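Local coordinates for protein endo-1,4-beta-xylanase (Uncultured bacterium, PDB 7AX7) that cleaves acetyl groups from acetylated xylan using a bound cobalt ion, as the carbohydrate esterase family 4 domain of a multidomain xylanase, at residues A[12-17]-A[43-48]; A[3-8]-A[187-192]. One frame throughout, in Å; residues are numbered along the deposited sequence.

Contact 1: residues A[12-17]-A[43-48]; sequences DGPSST and SNTLSI. With CO (cobalt (II) ion), chain B.
P14 and T45 bring the two backbones closest, with their CA atoms 6.2 Å apart, where the turn that follows strand 4-11 passes the start of helix 46-54. D12, G13 and P14 are the last three residues of the D-D-G-P motif of NodB-type polysaccharide deacetylases, and the G13-P14 peptide bond is cis. No hydrogen bond joins the segments; the contact is made by the proline ring, a threonine and an isoleucine. The P14 ring and the T45 side chain cross at about a right angle, P14 CG lying 3.8 Å from T45 CB. OG1 of T45, set between its backbone N and carbonyl carbon (chi1 54°), is bonded to the backbone of N40 and N42, and this leaves CG2 to rest 3.7 Å from P14 O. I48 touches two neighbouring residues, CG2 meeting P14 CB at 3.9 Å and CD1, at the end of the other branch, 3.4 Å from S15 O. S15 is the N-cap of helix 16-28; its OG accepts a weak bond from T17 N and is also hydrogen-bonded to the backbone O of D154. At the other end of the turn D12, which shares the metal with H62 and H66, binds cobalt through OD1 at 2.1 Å.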
loop_
_atom_site.group_PDB
_atom_site.type_symbol
_atom_site.label_atom_id
_atom_site.label_comp_id
_atom_site.label_asym_id
_atom_site.label_seq_id
_atom_site.Cartn_x
_atom_site.Cartn_y
_atom_site.Cartn_z
ATOM N N ASP A 12 1.859 2.033 6.425
ATOM C CA ASP A 12 2.210 2.308 7.819
ATOM C C ASP A 12 1.077 2.051 8.816
ATOM O O ASP A 12 1.273 2.223 10.025
ATOM C CB ASP A 12 2.711 3.748 7.984
ATOM C CG ASP A 12 4.056 3.997 7.295
ATOM O OD1 ASP A 12 4.626 3.068 6.678
ATOM O OD2 ASP A 12 4.547 5.138 7.365
ATOM N N GLY A 13 -0.098 1.622 8.352
ATOM C CA GLY A 13 -1.170 1.287 9.265
ATOM C C GLY A 13 -1.116 -0.152 9.760
ATOM O O GLY A 13 -0.094 -0.838 9.637
ATOM N N PRO A 14 -2.221 -0.635 10.357
ATOM C CA PRO A 14 -3.426 0.164 10.584
ATOM C C PRO A 14 -3.232 1.164 11.712
ATOM O O PRO A 14 -2.428 0.931 12.617
ATOM C CB PRO A 14 -4.494 -0.877 10.970
ATOM C CG PRO A 14 -3.817 -2.252 10.835
ATOM C CD PRO A 14 -2.343 -1.977 10.946
ATOM N N SER A 15 -3.957 2.276 11.628
ATOM C CA SER A 15 -4.040 3.263 12.690
ATOM C C SER A 15 -5.475 3.765 12.744
ATOM O O SER A 15 -6.307 3.427 11.894
ATOM C CB SER A 15 -3.074 4.431 12.458
ATOM O OG SER A 15 -3.509 5.235 11.373
ATOM N N SER A 16 -5.768 4.589 13.752
ATOM C CA SER A 16 -7.101 5.173 13.816
ATOM C C SER A 16 -7.362 6.042 12.593
ATOM O O SER A 16 -8.504 6.151 12.140
ATOM C CB SER A 16 -7.272 5.973 15.111
ATOM O OG SER A 16 -6.567 7.198 15.043
ATOM N N THR A 17 -6.311 6.639 12.024
ATOM C CA THR A 17 -6.482 7.403 10.798
ATOM C C THR A 17 -6.993 6.515 9.672
ATOM O O THR A 17 -7.798 6.955 8.837
ATOM C CB THR A 17 -5.167 8.075 10.408
ATOM O OG1 THR A 17 -4.754 8.961 11.462
ATOM C CG2 THR A 17 -5.325 8.855 9.109
ATOM N N SER A 43 -4.850 -6.456 18.850
ATOM C CA SER A 43 -6.257 -6.353 19.238
ATOM C C SER A 43 -6.784 -4.928 19.125
ATOM O O SER A 43 -7.993 -4.740 18.936
ATOM C CB SER A 43 -6.461 -6.887 20.658
ATOM O OG SER A 43 -5.578 -6.253 21.561
ATOM N N ASN A 44 -5.907 -3.922 19.208
ATOM C CA ASN A 44 -6.340 -2.538 19.033
ATOM C C ASN A 44 -6.714 -2.225 17.583
ATOM O O ASN A 44 -7.503 -1.306 17.333
ATOM C CB ASN A 44 -5.243 -1.574 19.496
ATOM C CG ASN A 44 -5.000 -1.633 20.990
ATOM O OD1 ASN A 44 -5.912 -1.894 21.769
ATOM N ND2 ASN A 44 -3.766 -1.377 21.396
ATOM N N THR A 45 -6.148 -2.936 16.618
ATOM C CA THR A 45 -6.416 -2.659 15.206
ATOM C C THR A 45 -7.281 -3.723 14.536
ATOM O O THR A 45 -7.592 -3.589 13.348
ATOM C CB THR A 45 -5.099 -2.517 14.432
ATOM O OG1 THR A 45 -4.290 -3.683 14.654
ATOM C CG2 THR A 45 -4.344 -1.274 14.880
ATOM N N LEU A 46 -7.669 -4.771 15.269
ATOM C CA LEU A 46 -8.430 -5.875 14.685
ATOM C C LEU A 46 -9.662 -5.391 13.926
ATOM O O LEU A 46 -9.894 -5.785 12.778
ATOM C CB LEU A 46 -8.846 -6.851 15.786
ATOM C CG LEU A 46 -9.815 -7.950 15.350
ATOM C CD1 LEU A 46 -9.156 -8.857 14.315
ATOM C CD2 LEU A 46 -10.275 -8.752 16.562
ATOM N N SER A 47 -10.481 -4.554 14.561
ATOM C CA SER A 47 -11.740 -4.190 13.935
ATOM C C SER A 47 -11.507 -3.401 12.655
ATOM O O SER A 47 -12.298 -3.512 11.714
ATOM C CB SER A 47 -12.623 -3.424 14.923
ATOM O OG SER A 47 -12.016 -2.214 15.322
ATOM N N ILE A 48 -10.404 -2.654 12.579
ATOM C CA ILE A 48 -10.068 -1.923 11.359
ATOM C C ILE A 48 -9.674 -2.895 10.253
ATOM O O ILE A 48 -10.144 -2.794 9.112
ATOM C CB ILE A 48 -8.953 -0.900 11.646
ATOM C CG1 ILE A 48 -9.470 0.218 12.558
ATOM C CG2 ILE A 48 -8.338 -0.337 10.342
ATOM C CD1 ILE A 48 -8.338 1.057 13.186
HETATM CO CO CO B . 6.541 3.145 5.722
#

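Contact 2: residues A[3-8]-A[187-192]; sequences EKLIAL and EKKGVN
L5 fills the close-packed part of this contact, pushing one methyl against the end of helix 182-189. Its CD1 lies 3.8 Å from CB of K188 and 3.9 Å from CE of K189, so a single methyl meets the root of one lysine and the far end of the other. The L5 side chain crosses that of K188 at about a right angle, whereas L5 and K189 run past each other in opposite directions. A bend at the second torsion of K189 (chi2 -62°) turns the aliphatic chain so that it runs alongside the leucine, with CE 4.1 Å from L5 CG. V180 and L185 close further around the same leucine. The ammonium of K189 is held by a salt bridge with D146, whose OD1 accepts from the backbone N of L5 as well, so the same carboxylate oxygen ties the strand to the lysine.

Strand 4-11 belongs to the parallel sheet of the NodB-type deacetylase fold, a distorted beta/alpha barrel, and here its first residues face the C-terminal end of a helix on the outside of that sheet. The helix stops in a Schellman motif: G190 takes positive phi, and its N bonds back to E187 O at 3.1 Å.

Toward solvent the contact is looser. K189 NZ is 3.9 Å from E3 O, and a water bridges them, accepting from K189 NZ at 2.8 Å and donating to E3 O. Farther out, the carboxylate of E3 and the ammonium of K188 remain unjoined, with E3 OE2 5.0 Å from K188 NZ, a separation at which any attraction is probably modest.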
loop_
_atom_site.group_PDB
_atom_site.type_symbol
_atom_site.label_atom_id
_atom_site.label_comp_id
_atom_site.label_asym_id
_atom_site.label_seq_id
_atom_site.Cartn_x
_atom_site.Cartn_y
_atom_site.Cartn_z
ATOM N N GLU A 3 -10.018 0.211 -20.349
ATOM C CA GLU A 3 -9.936 0.511 -18.921
ATOM C C GLU A 3 -8.571 1.093 -18.572
ATOM O O GLU A 3 -7.541 0.646 -19.079
ATOM C CB GLU A 3 -10.187 -0.757 -18.093
ATOM C CG GLU A 3 -11.484 -0.759 -17.270
ATOM C CD GLU A 3 -11.678 -2.037 -16.437
ATOM O OE1 GLU A 3 -12.778 -2.221 -15.868
ATOM O OE2 GLU A 3 -10.739 -2.857 -16.349
ATOM N N LYS A 4 -8.574 2.108 -17.710
ATOM C CA LYS A 4 -7.361 2.762 -17.226
ATOM C C LYS A 4 -7.290 2.539 -15.723
ATOM O O LYS A 4 -8.157 3.018 -14.987
ATOM C CB LYS A 4 -7.368 4.262 -17.543
ATOM C CG LYS A 4 -7.464 4.589 -19.010
ATOM C CD LYS A 4 -7.695 6.074 -19.245
ATOM C CE LYS A 4 -7.746 6.390 -20.747
ATOM N NZ LYS A 4 -8.821 5.625 -21.487
ATOM N N LEU A 5 -6.277 1.801 -15.272
ATOM C CA LEU A 5 -6.239 1.292 -13.910
ATOM C C LEU A 5 -5.305 2.119 -13.039
ATOM O O LEU A 5 -4.209 2.494 -13.470
ATOM C CB LEU A 5 -5.795 -0.174 -13.889
ATOM C CG LEU A 5 -6.616 -1.147 -14.738
ATOM C CD1 LEU A 5 -6.140 -2.581 -14.499
ATOM C CD2 LEU A 5 -8.122 -1.002 -14.452
ATOM N N ILE A 6 -5.745 2.394 -11.808
ATOM C CA ILE A 6 -4.923 3.049 -10.794
ATOM C C ILE A 6 -5.004 2.237 -9.509
ATOM O O ILE A 6 -6.082 1.765 -9.123
ATOM C CB ILE A 6 -5.351 4.507 -10.529
ATOM C CG1 ILE A 6 -5.080 5.378 -11.747
ATOM C CG2 ILE A 6 -4.535 5.089 -9.393
ATOM C CD1 ILE A 6 -3.621 5.778 -11.871
ATOM N N ALA A 7 -3.869 2.080 -8.844
ATOM C CA ALA A 7 -3.793 1.328 -7.595
ATOM C C ALA A 7 -3.397 2.313 -6.504
ATOM O O ALA A 7 -2.209 2.632 -6.355
ATOM C CB ALA A 7 -2.804 0.168 -7.706
ATOM N N LEU A 8 -4.399 2.818 -5.775
ATOM C CA LEU A 8 -4.143 3.628 -4.593
ATOM C C LEU A 8 -3.676 2.729 -3.457
ATOM O O LEU A 8 -4.297 1.699 -3.185
ATOM C CB LEU A 8 -5.406 4.386 -4.178
ATOM C CG LEU A 8 -5.820 5.640 -4.946
ATOM C CD1 LEU A 8 -7.121 6.201 -4.363
ATOM C CD2 LEU A 8 -4.727 6.695 -4.908
ATOM N N GLU A 187 -3.609 -8.863 -12.091
ATOM C CA GLU A 187 -4.552 -9.804 -12.689
ATOM C C GLU A 187 -5.164 -9.232 -13.968
ATOM O O GLU A 187 -5.199 -9.898 -15.010
ATOM C CB GLU A 187 -5.641 -10.162 -11.674
ATOM C CG GLU A 187 -6.462 -11.417 -12.009
ATOM C CD GLU A 187 -7.458 -11.198 -13.141
ATOM O OE1 GLU A 187 -7.624 -12.121 -13.972
ATOM O OE2 GLU A 187 -8.075 -10.105 -13.201
ATOM N N LYS A 188 -5.646 -7.985 -13.906
ATOM C CA LYS A 188 -6.402 -7.441 -15.032
ATOM C C LYS A 188 -5.495 -7.071 -16.202
ATOM O O LYS A 188 -5.933 -7.106 -17.357
ATOM C CB LYS A 188 -7.238 -6.239 -14.575
ATOM C CG LYS A 188 -8.408 -6.610 -13.660
ATOM C CD LYS A 188 -9.139 -5.360 -13.144
ATOM C CE LYS A 188 -10.268 -5.695 -12.155
ATOM N NZ LYS A 188 -11.463 -6.337 -12.786
ATOM N N LYS A 189 -4.229 -6.736 -15.939
ATOM C CA LYS A 189 -3.291 -6.488 -17.027
ATOM C C LYS A 189 -2.668 -7.770 -17.569
ATOM O O LYS A 189 -1.919 -7.705 -18.552
ATOM C CB LYS A 189 -2.176 -5.531 -16.578
ATOM C CG LYS A 189 -2.627 -4.090 -16.252
ATOM C CD LYS A 189 -3.221 -3.412 -17.481
ATOM C CE LYS A 189 -3.492 -1.939 -17.239
ATOM N NZ LYS A 189 -4.215 -1.315 -18.388
ATOM N N GLY A 190 -2.953 -8.921 -16.960
ATOM C CA GLY A 190 -2.337 -10.161 -17.411
ATOM C C GLY A 190 -0.833 -10.184 -17.241
ATOM O O GLY A 190 -0.118 -10.706 -18.105
ATOM N N VAL A 191 -0.331 -9.619 -16.146
ATOM C CA VAL A 191 1.102 -9.523 -15.885
ATOM C C VAL A 191 1.425 -10.345 -14.643
ATOM O O VAL A 191 0.714 -10.259 -13.637
ATOM C CB VAL A 191 1.544 -8.058 -15.702
ATOM C CG1 VAL A 191 2.988 -7.991 -15.176
ATOM C CG2 VAL A 191 1.390 -7.287 -17.015
ATOM N N ASN A 192 2.490 -11.146 -14.722
ATOM C CA ASN A 192 3.017 -11.923 -13.603
ATOM C C ASN A 192 3.868 -11.020 -12.718
ATOM O O ASN A 192 4.954 -10.598 -13.131
ATOM C CB ASN A 192 3.852 -13.108 -14.102
ATOM C CG ASN A 192 4.586 -13.832 -12.971
ATOM O OD1 ASN A 192 4.137 -13.833 -11.824
ATOM N ND2 ASN A 192 5.724 -14.448 -13.296
HETATM O O HOH W 1 -6.803 -2.281 -18.417
#

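Contacts 1 and 2 lie on opposite sides of the centre of the chain, their centres about 27 Å apart, and they do not touch each other. Strand 4-11 connects them: residues 3-8 supply its beginning to contact 2, and the chain leaving its end runs through 12-17 into helix 16-28. Segment 43-48 follows soon after, whereas 187-192 comes only after most of the remaining fold, so contact 2 brings together distant parts of the sequence and contact 1 spans a short early section. Because D12 of segment 12-17 binds the cobalt, the metal site lies at the contact 1 end of strand 4-11, while contact 2 joins the chain's beginning to its late helix 182-189 at the far end.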